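PA1221 (Pseudomonas aeruginosa, PDB 4DG8) combines an AMP-binding region of the ANL superfamily with a phosphopantetheine attachment region and has adenosine monophosphate bound. Local coordinates at residues H26-A31 against F161-I166; A167-S172 against A181-H186; V364-G369 against L395-T400. All coordinates share one frame; numbering follows the deposited sequence.

In the fold
Contacts 1, 2 and 3 follow one another along the chain. Contacts 1 and 2, with centres about 14 Å apart, meet at His-186: its N lies 2.9 Å from Gln-165 O, a probable hydrogen bond. The centre of contact 3 is about 15 Å from that of contact 2 and about 19 Å from that of contact 1, which it touches where His-26 packs on Ala-368. The bound adenosine monophosphate lies near contacts 2 and 3, about 6 Å from the side chain of Ser-172 and about 7 Å from that of Tyr-398. Contact 1 is nearer the surface of the chain.

Contact 1 of 3, residues H26-A31 against F161-I166; sequences HPTVVA and FAADQI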
loop_
_atom_site.group_PDB
_atom_site.type_symbol
_atom_site.label_atom_id
_atom_site.label_comp_id
_atom_site.label_asym_id
_atom_site.label_seq_id
_atom_site.Cartn_x
_atom_site.Cartn_y
_atom_site.Cartn_z
ATOM N N HIS A 26 10.658 13.218 -13.786
ATOM C CA HIS A 26 9.358 12.574 -13.886
ATOM C C HIS A 26 8.264 13.631 -13.908
ATOM O O HIS A 26 8.405 14.680 -13.294
ATOM C CB HIS A 26 9.194 11.562 -12.737
ATOM C CG HIS A 26 10.229 10.481 -12.767
ATOM N ND1 HIS A 26 10.054 9.304 -13.465
ATOM C CD2 HIS A 26 11.481 10.432 -12.253
ATOM C CE1 HIS A 26 11.137 8.554 -13.339
ATOM N NE2 HIS A 26 12.015 9.211 -12.603
ATOM N N PRO A 27 7.188 13.376 -14.658
ATOM C CA PRO A 27 6.140 14.398 -14.759
ATOM C C PRO A 27 5.256 14.362 -13.514
ATOM O O PRO A 27 5.261 13.355 -12.790
ATOM C CB PRO A 27 5.360 13.964 -16.007
ATOM C CG PRO A 27 5.424 12.413 -15.920
ATOM C CD PRO A 27 6.813 12.118 -15.339
ATOM N N THR A 28 4.525 15.440 -13.241
ATOM C CA THR A 28 3.531 15.380 -12.171
ATOM C C THR A 28 2.421 14.397 -12.586
ATOM O O THR A 28 2.285 14.064 -13.768
ATOM C CB THR A 28 2.914 16.759 -11.876
ATOM O OG1 THR A 28 2.046 17.122 -12.956
ATOM C CG2 THR A 28 4.009 17.845 -11.680
ATOM N N VAL A 29 1.652 13.900 -11.621
ATOM C CA VAL A 29 0.535 13.019 -11.957
ATOM C C VAL A 29 -0.478 13.745 -12.852
ATOM O O VAL A 29 -1.071 13.151 -13.736
ATOM C CB VAL A 29 -0.196 12.515 -10.700
ATOM C CG1 VAL A 29 -1.429 11.738 -11.088
ATOM C CG2 VAL A 29 0.731 11.657 -9.847
ATOM N N VAL A 30 -0.673 15.036 -12.609
ATOM C CA VAL A 30 -1.714 15.761 -13.315
ATOM C C VAL A 30 -1.287 16.092 -14.747
ATOM O O VAL A 30 -2.113 16.082 -15.652
ATOM C CB VAL A 30 -2.154 17.028 -12.575
ATOM C CG1 VAL A 30 -2.771 16.671 -11.205
ATOM C CG2 VAL A 30 -0.992 17.956 -12.418
ATOM N N ALA A 31 -0.002 16.363 -14.961
ATOM C CA ALA A 31 0.477 16.549 -16.327
ATOM C C ALA A 31 0.317 15.257 -17.163
ATOM O O ALA A 31 -0.191 15.287 -18.280
ATOM C CB ALA A 31 1.929 17.048 -16.331
ATOM N N PHE A 161 3.126 23.400 -9.925
ATOM C CA PHE A 161 4.035 22.703 -9.033
ATOM C C PHE A 161 4.839 21.696 -9.820
ATOM O O PHE A 161 4.463 21.331 -10.929
ATOM C CB PHE A 161 3.277 22.025 -7.872
ATOM C CG PHE A 161 2.097 21.183 -8.308
ATOM C CD1 PHE A 161 2.256 19.839 -8.615
ATOM C CD2 PHE A 161 0.820 21.745 -8.402
ATOM C CE1 PHE A 161 1.160 19.062 -8.998
ATOM C CE2 PHE A 161 -0.278 20.980 -8.796
ATOM C CZ PHE A 161 -0.114 19.639 -9.092
ATOM N N ALA A 162 5.948 21.253 -9.234
ATOM C CA ALA A 162 6.789 20.224 -9.828
ATOM C C ALA A 162 6.498 18.860 -9.205
ATOM O O ALA A 162 5.710 18.747 -8.271
ATOM C CB ALA A 162 8.267 20.587 -9.649
ATOM N N ALA A 163 7.170 17.836 -9.711
ATOM C CA ALA A 163 6.876 16.452 -9.368
ATOM C C ALA A 163 7.276 16.115 -7.926
ATOM O O ALA A 163 6.985 15.021 -7.417
ATOM C CB ALA A 163 7.556 15.523 -10.354
ATOM N N ASP A 164 7.937 17.065 -7.274
ATOM C CA ASP A 164 8.273 16.937 -5.868
ATOM C C ASP A 164 7.089 17.287 -4.959
ATOM O O ASP A 164 7.158 17.073 -3.760
ATOM C CB ASP A 164 9.500 17.784 -5.514
ATOM C CG ASP A 164 9.276 19.271 -5.725
ATOM O OD1 ASP A 164 8.343 19.653 -6.457
ATOM O OD2 ASP A 164 10.048 20.066 -5.161
ATOM N N GLN A 165 6.003 17.812 -5.527
ATOM C CA GLN A 165 4.801 18.072 -4.739
ATOM C C GLN A 165 4.315 16.767 -4.091
ATOM O O GLN A 165 4.356 15.693 -4.720
ATOM C CB GLN A 165 3.685 18.617 -5.633
ATOM C CG GLN A 165 2.556 19.303 -4.872
ATOM C CD GLN A 165 2.981 20.659 -4.324
ATOM O OE1 GLN A 165 4.124 21.069 -4.490
ATOM N NE2 GLN A 165 2.062 21.362 -3.678
ATOM N N ILE A 166 3.856 16.854 -2.845
ATOM C CA ILE A 166 3.265 15.694 -2.175
ATOM C C ILE A 166 1.965 15.339 -2.889
ATOM O O ILE A 166 1.132 16.218 -3.132
ATOM C CB ILE A 166 2.939 15.994 -0.679
ATOM C CG1 ILE A 166 4.154 16.591 0.034
ATOM C CG2 ILE A 166 2.397 14.725 0.042
ATOM C CD1 ILE A 166 5.390 15.710 -0.023
#
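With chi1 near 72°, Thr-28 sets CG2 opposite its carbonyl carbon and toward Phe-161, whose own chi1 of 50° brings the ring against Thr-28 and Val-30, both of which meet it obliquely. The same threonine torsion sets OG1 between its backbone N and carbonyl carbon, making Thr-28 the N-cap of helix 29-39: OG1 accepts from Ala-31 N at 3.0 Å, in a fairly straight bond with an angle of 162° at the hydrogen. One branch therefore closes the first turn of the helix while the other packs on the loop ahead of strand 166-172. Thr-28 CG2 lies 3.6 Å from Phe-161 O and 3.7 Å from Ala-163 N, against the first peptide of the type I turn Ala-162 to Gln-165 and the carbonyl before it. Val-30 reaches the aromatic ring through CG2, 3.8 Å from Phe-161 CZ, and the two side chains cross at about a right angle. No hydrogen bond joins the two segments directly. Helix 186-193 supplies polar links to both segments, since His-186 ND1 accepts from Val-29 N and the backbone of Ala-163 bonds to that of Ala-187; the ring of His-186 also meets Phe-161. At the other end of the contact the packing is tight, with Ala-163 CB 3.2 Å from His-26 O.

Contact 2 of 3, residues A167-S172 against A181-H186; sequences AYINFS and AIACTH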
loop_
_atom_site.group_PDB
_atom_site.type_symbol
_atom_site.label_atom_id
_atom_site.label_comp_id
_atom_site.label_asym_id
_atom_site.label_seq_id
_atom_site.Cartn_x
_atom_site.Cartn_y
_atom_site.Cartn_z
ATOM N N ALA A 167 1.849 14.084 -3.321
ATOM C CA ALA A 167 0.587 13.510 -3.798
ATOM C C ALA A 167 -0.319 12.908 -2.700
ATOM O O ALA A 167 -1.555 13.023 -2.727
ATOM C CB ALA A 167 0.853 12.484 -4.905
ATOM N N TYR A 168 0.282 12.210 -1.754
ATOM C CA TYR A 168 -0.542 11.578 -0.724
ATOM C C TYR A 168 0.225 11.243 0.535
ATOM O O TYR A 168 1.461 11.239 0.550
ATOM C CB TYR A 168 -1.288 10.336 -1.266
ATOM C CG TYR A 168 -0.419 9.172 -1.686
ATOM C CD1 TYR A 168 0.140 8.311 -0.746
ATOM C CD2 TYR A 168 -0.197 8.901 -3.030
ATOM C CE1 TYR A 168 0.933 7.239 -1.138
ATOM C CE2 TYR A 168 0.587 7.826 -3.431
ATOM C CZ TYR A 168 1.150 6.999 -2.490
ATOM O OH TYR A 168 1.922 5.925 -2.912
ATOM N N ILE A 169 -0.524 10.957 1.589
ATOM C CA ILE A 169 0.053 10.443 2.815
ATOM C C ILE A 169 -0.494 9.050 3.145
ATOM O O ILE A 169 -1.695 8.816 3.066
ATOM C CB ILE A 169 -0.206 11.393 4.001
ATOM C CG1 ILE A 169 0.540 12.702 3.773
ATOM C CG2 ILE A 169 0.200 10.715 5.342
ATOM C CD1 ILE A 169 0.257 13.775 4.784
ATOM N N ASN A 170 0.394 8.127 3.504
ATOM C CA ASN A 170 -0.016 6.828 4.040
ATOM C C ASN A 170 0.564 6.668 5.425
ATOM O O ASN A 170 1.765 6.871 5.630
ATOM C CB ASN A 170 0.469 5.666 3.170
ATOM C CG ASN A 170 -0.361 5.497 1.897
ATOM O OD1 ASN A 170 -1.136 6.385 1.509
ATOM N ND2 ASN A 170 -0.191 4.355 1.232
ATOM N N PHE A 171 -0.265 6.289 6.387
ATOM C CA PHE A 171 0.245 6.148 7.750
ATOM C C PHE A 171 0.861 4.757 7.915
ATOM O O PHE A 171 0.329 3.765 7.395
ATOM C CB PHE A 171 -0.863 6.370 8.774
ATOM C CG PHE A 171 -1.045 7.813 9.175
ATOM C CD1 PHE A 171 -0.180 8.407 10.078
ATOM C CD2 PHE A 171 -2.081 8.573 8.652
ATOM C CE1 PHE A 171 -0.345 9.741 10.454
ATOM C CE2 PHE A 171 -2.256 9.907 9.031
ATOM C CZ PHE A 171 -1.386 10.488 9.923
ATOM N N SER A 172 1.995 4.696 8.613
ATOM C CA SER A 172 2.635 3.425 8.912
ATOM C C SER A 172 2.699 3.150 10.419
ATOM O O SER A 172 3.131 3.999 11.209
ATOM C CB SER A 172 4.034 3.350 8.296
ATOM O OG SER A 172 4.653 2.117 8.626
ATOM N N ALA A 181 3.414 9.250 9.453
ATOM C CA ALA A 181 2.850 9.644 8.165
ATOM C C ALA A 181 3.915 9.722 7.078
ATOM O O ALA A 181 4.820 10.542 7.160
ATOM C CB ALA A 181 2.147 10.967 8.298
ATOM N N ILE A 182 3.785 8.873 6.058
ATOM C CA ILE A 182 4.718 8.875 4.933
ATOM C C ILE A 182 4.200 9.732 3.786
ATOM O O ILE A 182 3.163 9.435 3.212
ATOM C CB ILE A 182 5.000 7.437 4.441
ATOM C CG1 ILE A 182 5.716 6.642 5.537
ATOM C CG2 ILE A 182 5.801 7.446 3.124
ATOM C CD1 ILE A 182 5.715 5.105 5.311
ATOM N N ALA A 183 4.907 10.813 3.462
ATOM C CA ALA A 183 4.436 11.677 2.372
ATOM C C ALA A 183 5.113 11.287 1.083
ATOM O O ALA A 183 6.332 11.387 0.945
ATOM C CB ALA A 183 4.642 13.164 2.679
ATOM N N CYS A 184 4.301 10.818 0.148
ATOM C CA CYS A 184 4.769 10.366 -1.146
ATOM C C CYS A 184 4.479 11.434 -2.201
ATOM O O CYS A 184 3.542 12.198 -2.096
ATOM C CB CYS A 184 4.145 9.027 -1.523
ATOM S SG CYS A 184 4.814 7.663 -0.473
ATOM N N THR A 185 5.305 11.449 -3.227
ATOM C CA THR A 185 5.486 12.588 -4.098
ATOM C C THR A 185 4.811 12.243 -5.439
ATOM O O THR A 185 4.580 11.073 -5.719
ATOM C CB THR A 185 7.002 12.753 -4.225
ATOM O OG1 THR A 185 7.401 14.108 -4.009
ATOM C CG2 THR A 185 7.513 12.190 -5.511
ATOM N N HIS A 186 4.398 13.243 -6.212
ATOM C CA HIS A 186 3.966 13.019 -7.599
ATOM C C HIS A 186 4.968 12.155 -8.415
ATOM O O HIS A 186 4.574 11.209 -9.125
ATOM C CB HIS A 186 3.723 14.362 -8.316
ATOM C CG HIS A 186 2.384 14.984 -8.027
ATOM N ND1 HIS A 186 1.402 15.109 -8.992
ATOM C CD2 HIS A 186 1.880 15.549 -6.899
ATOM C CE1 HIS A 186 0.340 15.702 -8.463
ATOM N NE2 HIS A 186 0.599 15.966 -7.190
#
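Ala-181 CB packs against two larger side chains, 3.5 Å from Ile-169 CG2 and 3.5 Å from Phe-171 CE1. The phenylalanine ring meets the methyl obliquely. This is the tight part of the apolar face, which Val-123 of helix 113-123 covers. At Ala-183, the next residue on this face, the fit is looser, and Ile-169 CG1 comes no nearer than 4.3 Å to Ala-183 CB. Looser still is Thr-185, which points away from the partner strand. On the other face Tyr-168 has CG between its backbone N and carbonyl carbon (chi1 65°), which lays the ring beside Cys-184. The cysteine CB then sits over one ring face in a CH-pi contact, offset toward the rim and 3.7 Å from Tyr-168 CE1, while SG makes an oblique sulfur-aromatic contact. Tyr-168 OH is hydrogen-bonded to Thr-219 OG1. The two strands form an antiparallel beta hairpin. In ANL proteins the glycine-, serine- and threonine-rich turn of such a hairpin is a phosphate-binding loop, and here it probably serves likewise. Regular pairing runs through the hydrogen-bonded pairs Tyr-168 with Cys-184 and Asn-170 with Ile-182. At the start of strand 166-172 a classic beta bulge interrupts it: Cys-184 O accepts from both Ala-167 N, 2.8 Å away and in the carbonyl plane, and Tyr-168 N, 3.3 Å away and tilted 32° from that plane. Nearest the nucleotide, Ser-172 CB touches Ile-182 CD1 at 3.8 Å and both side chains also meet Arg-428.

Contact 3 of 3, residues V364-G369 against L395-T400; sequences VAFGAG and LRAYRT
Phe-366 lays its ring along strand 393-406, touching three successive residues of it. With CG opposite the carbonyl carbon (chi1 -59°), the ring leans across so that CE1 lies 3.4 Å from Ala-397 CB and CD1 lies 3.7 Å from Leu-395 CB. Between these two methyl and methylene groups CD1 also meets Arg-396 O; all three approaches to the ring are oblique. Val-364 extends the same apolar face: its CG1, placed opposite the backbone N (chi1 177°), packs 3.7 Å from Ala-397 CB, and CG2 reaches the aliphatic stem of Arg-399 more distantly. Ala-397 CB thus touches both the phenylalanine ring and a valine branch. Ala-365 lies between these two residues and points to the other face, where Tyr-398 is its partner. Its backbone forms the antiparallel hydrogen-bonded pair of the contact: Ala-365 N donates to Tyr-398 O at 2.9 Å in a nearly straight bond (172°), and Tyr-398 N returns a bond of 2.9 Å to Ala-365 O. Past Phe-366 the strands part, and a water takes over the link: it accepts from Gly-367 N and donates to Arg-396 O, 2.6 Å away. The guanidinium of Arg-396 itself turns elsewhere, NH1 hydrogen-bonding to Ala-371 O. Strand 361-367 is paired on its other side with strand 342-347, through Val-364 with Leu-345 and Phe-366 with Ala-343, in an antiparallel sheet consistent with the distorted beta barrel of ANL proteins. Leu-388 of strand 385-390 packs on Val-364 and Ala-397, Tyr-390 meets the Phe-366 ring, and Ser-384 of helix 378-384 touches Tyr-398.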
loop_
_atom_site.group_PDB
_atom_site.type_symbol
_atom_site.label_atom_id
_atom_site.label_comp_id
_atom_site.label_asym_id
_atom_site.label_seq_id
_atom_site.Cartn_x
_atom_site.Cartn_y
_atom_site.Cartn_z
ATOM N N VAL A 364 19.119 -1.038 0.504
ATOM C CA VAL A 364 19.073 0.415 0.575
ATOM C C VAL A 364 18.584 0.954 -0.762
ATOM O O VAL A 364 19.084 0.560 -1.812
ATOM C CB VAL A 364 20.476 0.995 0.845
ATOM C CG1 VAL A 364 20.428 2.511 0.837
ATOM C CG2 VAL A 364 21.030 0.450 2.167
ATOM N N ALA A 365 17.608 1.852 -0.720
ATOM C CA ALA A 365 16.953 2.325 -1.929
ATOM C C ALA A 365 17.276 3.784 -2.183
ATOM O O ALA A 365 17.356 4.585 -1.254
ATOM C CB ALA A 365 15.441 2.136 -1.823
ATOM N N PHE A 366 17.447 4.117 -3.451
ATOM C CA PHE A 366 17.714 5.476 -3.893
ATOM C C PHE A 366 16.717 5.821 -4.977
ATOM O O PHE A 366 16.138 4.931 -5.622
ATOM C CB PHE A 366 19.099 5.571 -4.560
ATOM C CG PHE A 366 20.244 5.159 -3.693
ATOM C CD1 PHE A 366 20.999 6.111 -3.027
ATOM C CD2 PHE A 366 20.616 3.822 -3.594
ATOM C CE1 PHE A 366 22.087 5.740 -2.237
ATOM C CE2 PHE A 366 21.700 3.438 -2.815
ATOM C CZ PHE A 366 22.441 4.398 -2.129
ATOM N N GLY A 367 16.603 7.111 -5.259
ATOM C CA GLY A 367 15.883 7.524 -6.444
ATOM C C GLY A 367 14.543 8.198 -6.280
ATOM O O GLY A 367 14.186 8.736 -5.215
ATOM N N ALA A 368 13.827 8.231 -7.391
ATOM C CA ALA A 368 12.669 9.104 -7.541
ATOM C C ALA A 368 11.445 8.597 -6.771
ATOM O O ALA A 368 10.433 9.295 -6.672
ATOM C CB ALA A 368 12.368 9.279 -9.025
ATOM N N GLY A 369 11.539 7.370 -6.246
ATOM C CA GLY A 369 10.489 6.797 -5.415
ATOM C C GLY A 369 10.537 7.188 -3.941
ATOM O O GLY A 369 9.562 6.962 -3.223
ATOM N N LEU A 395 24.023 10.327 -2.552
ATOM C CA LEU A 395 22.626 10.449 -2.923
ATOM C C LEU A 395 21.761 10.189 -1.714
ATOM O O LEU A 395 22.130 9.407 -0.838
ATOM C CB LEU A 395 22.267 9.431 -4.007
ATOM C CG LEU A 395 22.776 9.669 -5.429
ATOM C CD1 LEU A 395 22.116 8.674 -6.364
ATOM C CD2 LEU A 395 22.495 11.098 -5.879
ATOM N N ARG A 396 20.601 10.824 -1.675
ATOM C CA ARG A 396 19.614 10.492 -0.659
ATOM C C ARG A 396 19.193 9.028 -0.790
ATOM O O ARG A 396 19.034 8.505 -1.899
ATOM C CB ARG A 396 18.411 11.418 -0.757
ATOM C CG ARG A 396 17.426 11.302 0.392
ATOM C CD ARG A 396 16.533 12.532 0.407
ATOM N NE ARG A 396 15.705 12.595 1.607
ATOM C CZ ARG A 396 14.403 12.320 1.651
ATOM N NH1 ARG A 396 13.744 11.954 0.552
ATOM N NH2 ARG A 396 13.757 12.421 2.805
ATOM N N ALA A 397 19.017 8.378 0.355
ATOM C CA ALA A 397 18.768 6.943 0.419
ATOM C C ALA A 397 17.895 6.556 1.619
ATOM O O ALA A 397 17.937 7.189 2.676
ATOM C CB ALA A 397 20.100 6.187 0.472
ATOM N N TYR A 398 17.106 5.509 1.436
ATOM C CA TYR A 398 16.294 4.934 2.496
ATOM C C TYR A 398 16.777 3.520 2.809
ATOM O O TYR A 398 16.774 2.640 1.934
ATOM C CB TYR A 398 14.809 4.910 2.097
ATOM C CG TYR A 398 13.932 4.252 3.139
ATOM C CD1 TYR A 398 13.620 4.907 4.329
ATOM C CD2 TYR A 398 13.443 2.962 2.954
ATOM C CE1 TYR A 398 12.832 4.291 5.313
ATOM C CE2 TYR A 398 12.650 2.348 3.920
ATOM C CZ TYR A 398 12.344 3.022 5.100
ATOM O OH TYR A 398 11.551 2.420 6.067
ATOM N N ARG A 399 17.210 3.317 4.051
ATOM C CA ARG A 399 17.542 1.989 4.565
ATOM C C ARG A 399 16.261 1.264 4.978
ATOM O O ARG A 399 15.553 1.707 5.882
ATOM C CB ARG A 399 18.469 2.116 5.775
ATOM C CG ARG A 399 19.774 2.824 5.472
ATOM C CD ARG A 399 20.562 3.110 6.739
ATOM N NE ARG A 399 20.986 1.893 7.421
ATOM C CZ ARG A 399 21.916 1.859 8.376
ATOM N NH1 ARG A 399 22.518 2.983 8.754
ATOM N NH2 ARG A 399 22.248 0.706 8.952
ATOM N N THR A 400 15.980 0.139 4.330
ATOM C CA THR A 400 14.677 -0.505 4.449
ATOM C C THR A 400 14.476 -1.332 5.723
ATOM O O THR A 400 13.332 -1.570 6.145
ATOM C CB THR A 400 14.426 -1.454 3.260
ATOM O OG1 THR A 400 15.487 -2.407 3.211
ATOM C CG2 THR A 400 14.358 -0.691 1.931
HETATM O O HOH W 1 17.904 9.193 -4.109
#